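Local coordinates for protein putative retaining b-glycosidase (PDB 5A95) that probably hydrolyses mixed-linkage beta-glucans as a family 5 glycoside hydrolase (subfamily 26) with a retaining mechanism, at residues A[116-127]-A[170-181]. The protein carries 1 engineered substitution. Residues are numbered along the deposited sequence; the frame is centred on the assembly and turned at random. Where two conformers were deposited one is given.
Unlike the reference sequence in segment 170-181: Q176 (reference Lys). With MG (magnesium ion), chain G.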
loop_
_atom_site.group_PDB
_atom_site.type_symbol
_atom_site.label_atom_id
_atom_site.label_comp_id
_atom_site.label_asym_id
_atom_site.label_seq_id
_atom_site.Cartn_x
_atom_site.Cartn_y
_atom_site.Cartn_z
ATOM N N PRO A 116 6.029 17.397 -1.504
ATOM C CA PRO A 116 5.083 17.948 -2.463
ATOM C C PRO A 116 4.957 19.465 -2.471
ATOM O O PRO A 116 4.956 20.056 -3.538
ATOM C CB PRO A 116 3.758 17.262 -2.078
ATOM C CG PRO A 116 4.210 15.940 -1.594
ATOM C CD PRO A 116 5.479 16.212 -0.817
ATOM N N ASP A 117 4.826 20.080 -1.300
ATOM C CA ASP A 117 4.547 21.497 -1.259
ATOM C C ASP A 117 5.678 22.286 -1.902
ATOM O O ASP A 117 5.450 23.195 -2.702
ATOM C CB ASP A 117 4.362 22.013 0.186
ATOM C CG ASP A 117 3.104 21.491 0.874
ATOM O OD1 ASP A 117 2.285 20.796 0.242
ATOM O OD2 ASP A 117 2.951 21.843 2.073
ATOM N N VAL A 118 6.908 21.952 -1.530
ATOM C CA VAL A 118 8.072 22.619 -2.075
ATOM C C VAL A 118 8.267 22.293 -3.565
ATOM O O VAL A 118 8.605 23.176 -4.382
ATOM C CB VAL A 118 9.318 22.263 -1.249
ATOM C CG1 VAL A 118 10.612 22.662 -1.949
ATOM C CG2 VAL A 118 9.227 22.953 0.111
ATOM N N TYR A 119 8.120 21.025 -3.931
ATOM C CA TYR A 119 8.298 20.661 -5.332
ATOM C C TYR A 119 7.308 21.437 -6.218
ATOM O O TYR A 119 7.678 21.979 -7.273
ATOM C CB TYR A 119 8.213 19.136 -5.526
ATOM C CG TYR A 119 9.022 18.604 -6.695
ATOM C CD1 TYR A 119 8.801 19.055 -7.987
ATOM C CD2 TYR A 119 10.026 17.670 -6.508
ATOM C CE1 TYR A 119 9.552 18.598 -9.051
ATOM C CE2 TYR A 119 10.805 17.216 -7.574
ATOM C CZ TYR A 119 10.552 17.661 -8.853
ATOM O OH TYR A 119 11.298 17.210 -9.903
ATOM N N LEU A 120 6.045 21.485 -5.789
ATOM C CA LEU A 120 5.046 22.221 -6.560
ATOM C C LEU A 120 5.407 23.710 -6.676
ATOM O O LEU A 120 5.192 24.324 -7.699
ATOM C CB LEU A 120 3.659 22.048 -5.954
ATOM C CG LEU A 120 3.090 20.632 -6.080
ATOM C CD1 LEU A 120 1.929 20.469 -5.114
ATOM C CD2 LEU A 120 2.655 20.339 -7.508
ATOM N N GLY A 121 5.966 24.282 -5.614
ATOM C CA GLY A 121 6.418 25.664 -5.692
ATOM C C GLY A 121 7.479 25.862 -6.763
ATOM O O GLY A 121 7.533 26.922 -7.412
ATOM N N HIS A 122 8.337 24.858 -6.957
ATOM C CA HIS A 122 9.347 24.933 -8.030
ATOM C C HIS A 122 8.732 24.727 -9.413
ATOM O O HIS A 122 9.158 25.358 -10.379
ATOM C CB HIS A 122 10.502 23.983 -7.778
ATOM C CG HIS A 122 11.314 24.347 -6.581
ATOM N ND1 HIS A 122 11.998 25.542 -6.490
ATOM C CD2 HIS A 122 11.547 23.692 -5.419
ATOM C CE1 HIS A 122 12.626 25.598 -5.326
ATOM N NE2 HIS A 122 12.374 24.493 -4.659
ATOM N N ILE A 123 7.754 23.820 -9.531
ATOM C CA ILE A 123 7.053 23.670 -10.794
ATOM C C ILE A 123 6.383 25.000 -11.172
ATOM O O ILE A 123 6.397 25.375 -12.336
ATOM C CB ILE A 123 6.106 22.458 -10.796
ATOM C CG1 ILE A 123 6.892 21.161 -10.590
ATOM C CG2 ILE A 123 5.342 22.407 -12.114
ATOM C CD1 ILE A 123 6.026 19.943 -10.310
ATOM N N ASP A 124 5.832 25.724 -10.189
ATOM C CA ASP A 124 5.258 27.046 -10.459
ATOM C C ASP A 124 6.279 27.977 -11.126
ATOM O O ASP A 124 5.915 28.752 -11.990
ATOM C CB ASP A 124 4.824 27.723 -9.169
ATOM C CG ASP A 124 3.580 27.129 -8.533
ATOM O OD1 ASP A 124 2.941 26.182 -9.061
ATOM O OD2 ASP A 124 3.259 27.651 -7.438
ATOM N N GLU A 125 7.523 27.919 -10.664
ATOM C CA GLU A 125 8.591 28.727 -11.264
ATOM C C GLU A 125 8.751 28.378 -12.736
ATOM O O GLU A 125 8.824 29.259 -13.589
ATOM C CB GLU A 125 9.917 28.540 -10.527
ATOM C CG GLU A 125 9.890 29.048 -9.096
ATOM C CD GLU A 125 11.010 28.522 -8.207
ATOM O OE1 GLU A 125 11.631 27.475 -8.496
ATOM O OE2 GLU A 125 11.266 29.165 -7.165
ATOM N N ALA A 126 8.806 27.071 -13.019
ATOM C CA ALA A 126 8.901 26.625 -14.404
ATOM C C ALA A 126 7.724 27.073 -15.263
ATOM O O ALA A 126 7.905 27.411 -16.432
ATOM C CB ALA A 126 9.030 25.108 -14.452
ATOM N N VAL A 127 6.519 27.027 -14.704
ATOM C CA VAL A 127 5.331 27.472 -15.415
ATOM C C VAL A 127 5.499 28.942 -15.798
ATOM O O VAL A 127 5.255 29.335 -16.935
ATOM C CB VAL A 127 4.035 27.247 -14.588
ATOM C CG1 VAL A 127 2.839 27.896 -15.253
ATOM C CG2 VAL A 127 3.781 25.752 -14.412
ATOM N N ARG A 170 -2.783 16.188 -7.198
ATOM C CA ARG A 170 -2.260 17.482 -6.785
ATOM C C ARG A 170 -1.913 18.360 -7.985
ATOM O O ARG A 170 -2.181 19.567 -7.994
ATOM C CB ARG A 170 -1.014 17.323 -5.928
ATOM C CG ARG A 170 -1.246 16.800 -4.527
ATOM C CD ARG A 170 0.103 16.510 -3.898
ATOM N NE ARG A 170 0.113 15.913 -2.569
ATOM C CZ ARG A 170 0.146 16.607 -1.435
ATOM N NH1 ARG A 170 0.087 17.915 -1.416
ATOM N NH2 ARG A 170 0.234 15.960 -0.299
ATOM N N ILE A 171 -1.255 17.774 -8.968
ATOM C CA ILE A 171 -0.858 18.467 -10.168
ATOM C C ILE A 171 -2.076 18.991 -10.912
ATOM O O ILE A 171 -2.106 20.152 -11.354
ATOM C CB ILE A 171 -0.003 17.534 -11.073
ATOM C CG1 ILE A 171 1.375 17.229 -10.472
ATOM C CG2 ILE A 171 0.091 18.069 -12.487
ATOM C CD1 ILE A 171 2.361 18.391 -10.525
ATOM N N THR A 172 -3.060 18.129 -11.101
ATOM C CA THR A 172 -4.193 18.499 -11.904
ATOM C C THR A 172 -4.982 19.620 -11.268
ATOM O O THR A 172 -5.443 20.539 -11.944
ATOM C CB THR A 172 -5.089 17.282 -12.224
ATOM O OG1 THR A 172 -4.303 16.230 -12.807
ATOM C CG2 THR A 172 -6.158 17.642 -13.210
ATOM N N PHE A 173 -5.132 19.561 -9.949
ATOM C CA PHE A 173 -5.785 20.650 -9.229
ATOM C C PHE A 173 -4.995 21.953 -9.351
ATOM O O PHE A 173 -5.533 23.003 -9.679
ATOM C CB PHE A 173 -5.940 20.294 -7.757
ATOM C CG PHE A 173 -6.520 21.392 -6.898
ATOM C CD1 PHE A 173 -7.861 21.698 -6.932
ATOM C CD2 PHE A 173 -5.713 22.090 -6.035
ATOM C CE1 PHE A 173 -8.371 22.685 -6.115
ATOM C CE2 PHE A 173 -6.211 23.092 -5.233
ATOM C CZ PHE A 173 -7.546 23.377 -5.278
ATOM N N ARG A 174 -3.704 21.899 -9.097
ATOM C CA ARG A 174 -2.918 23.105 -9.067
ATOM C C ARG A 174 -2.877 23.811 -10.401
ATOM O O ARG A 174 -2.885 25.043 -10.440
ATOM C CB ARG A 174 -1.491 22.845 -8.596
ATOM C CG ARG A 174 -0.716 24.102 -8.220
ATOM C CD ARG A 174 0.615 23.731 -7.609
ATOM N NE ARG A 174 1.403 24.819 -7.065
ATOM C CZ ARG A 174 1.648 25.012 -5.767
ATOM N NH1 ARG A 174 1.026 24.292 -4.836
ATOM N NH2 ARG A 174 2.500 25.932 -5.386
ATOM N N TYR A 175 -2.802 23.058 -11.484
ATOM C CA TYR A 175 -2.605 23.645 -12.806
ATOM C C TYR A 175 -3.871 23.638 -13.677
ATOM O O TYR A 175 -3.797 23.742 -14.893
ATOM C CB TYR A 175 -1.389 23.034 -13.513
ATOM C CG TYR A 175 -0.151 23.219 -12.677
ATOM C CD1 TYR A 175 0.319 24.505 -12.374
ATOM C CD2 TYR A 175 0.513 22.127 -12.121
ATOM C CE1 TYR A 175 1.405 24.686 -11.546
ATOM C CE2 TYR A 175 1.591 22.309 -11.291
ATOM C CZ TYR A 175 2.038 23.584 -10.990
ATOM O OH TYR A 175 3.106 23.712 -10.135
ATOM N N GLN A 176 -5.040 23.608 -13.035
ATOM C CA GLN A 176 -6.278 23.672 -13.789
ATOM C C GLN A 176 -6.288 24.950 -14.644
ATOM O O GLN A 176 -5.943 26.021 -14.155
ATOM C CB GLN A 176 -7.482 23.669 -12.855
ATOM C CG GLN A 176 -8.786 23.522 -13.598
ATOM C CD GLN A 176 -10.012 23.518 -12.703
ATOM O OE1 GLN A 176 -9.917 23.453 -11.482
ATOM N NE2 GLN A 176 -11.168 23.539 -13.324
ATOM N N ASN A 177 -6.657 24.799 -15.909
ATOM C CA ASN A 177 -6.846 25.968 -16.798
ATOM C C ASN A 177 -5.525 26.737 -17.048
ATOM O O ASN A 177 -5.539 27.947 -17.223
ATOM C CB ASN A 177 -7.936 26.893 -16.200
ATOM C CG ASN A 177 -8.395 28.005 -17.148
ATOM O OD1 ASN A 177 -8.502 27.806 -18.345
ATOM N ND2 ASN A 177 -8.665 29.185 -16.586
ATOM N N VAL A 178 -4.400 26.032 -17.074
ATOM C CA VAL A 178 -3.076 26.604 -17.349
ATOM C C VAL A 178 -2.588 26.065 -18.708
ATOM O O VAL A 178 -2.213 24.888 -18.830
ATOM C CB VAL A 178 -2.051 26.294 -16.249
ATOM C CG1 VAL A 178 -0.666 26.802 -16.596
ATOM C CG2 VAL A 178 -2.477 26.883 -14.904
ATOM N N PRO A 179 -2.598 26.908 -19.749
ATOM C CA PRO A 179 -2.213 26.399 -21.076
ATOM C C PRO A 179 -0.757 25.940 -21.160
ATOM O O PRO A 179 -0.432 25.042 -21.922
ATOM C CB PRO A 179 -2.438 27.611 -21.995
ATOM C CG PRO A 179 -2.428 28.778 -21.082
ATOM C CD PRO A 179 -3.042 28.313 -19.813
ATOM N N THR A 180 0.107 26.573 -20.389
ATOM C CA THR A 180 1.544 26.305 -20.429
ATOM C C THR A 180 1.845 24.836 -20.133
ATOM O O THR A 180 2.771 24.297 -20.674
ATOM C CB THR A 180 2.245 27.182 -19.389
ATOM O OG1 THR A 180 1.832 28.538 -19.587
ATOM C CG2 THR A 180 3.725 27.082 -19.459
ATOM N N VAL A 181 1.060 24.255 -19.228
ATOM C CA VAL A 181 1.246 22.876 -18.808
ATOM C C VAL A 181 0.367 22.028 -19.732
ATOM O O VAL A 181 -0.838 22.016 -19.597
ATOM C CB VAL A 181 0.893 22.688 -17.332
ATOM C CG1 VAL A 181 1.109 21.252 -16.934
ATOM C CG2 VAL A 181 1.745 23.594 -16.434
HETATM MG MG MG G . -2.883 22.711 -18.895
HETATM O O HOH W 1 0.883 18.657 1.389
HETATM O O HOH W 2 2.586 24.045 -2.300
HETATM O O HOH W 3 -2.517 22.066 -16.730
HETATM O O HOH W 4 -5.202 23.162 -18.188
HETATM O O HOH W 5 -4.116 21.857 -20.720
#
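R174 reaches from helix 161-174 to D124 on helix 116-133, joining two neighbouring helices of the (beta/alpha)8 barrel of family 5 glycosidases; their short segments cross at -46°. R174 CB points toward helix 116-133, and the chain sets off with CG anti to the backbone N (chi1 -166°), extended to NE. On the way, CG lies over one face of the Y175 ring, offset toward its rim, and CD meets L120 CB and, at 3.7 Å, D124 OD1. NE then donates to D124 OD1 on its syn side at 2.9 Å, while NH2 donates to D124 OD2 at 2.8 Å from above the carboxylate plane, a side-on, two-nitrogen salt bridge. L120 CB sits over the centre of one guanidinium face, and NH1 donates to a water that bonds back to D117 O. With R174 cut back to an alanine, the D124 carboxylate would probably lose its charge partner and turn more freely, keeping Y175 OH as its donor across this contact. That hydroxyl meets D124 OD1 on the anti side, tilted out of the carboxylate plane toward the same face as R174 NE. R170 lays its guanidinium under P116 CB, its NE paired with D166. Farther along, V127 CG2 packs against V181 CG2 at 3.6 Å. The carbonyl oxygens V178 O and V181 O bind a magnesium ion, each at 2.3 Å, with three waters as further ligands.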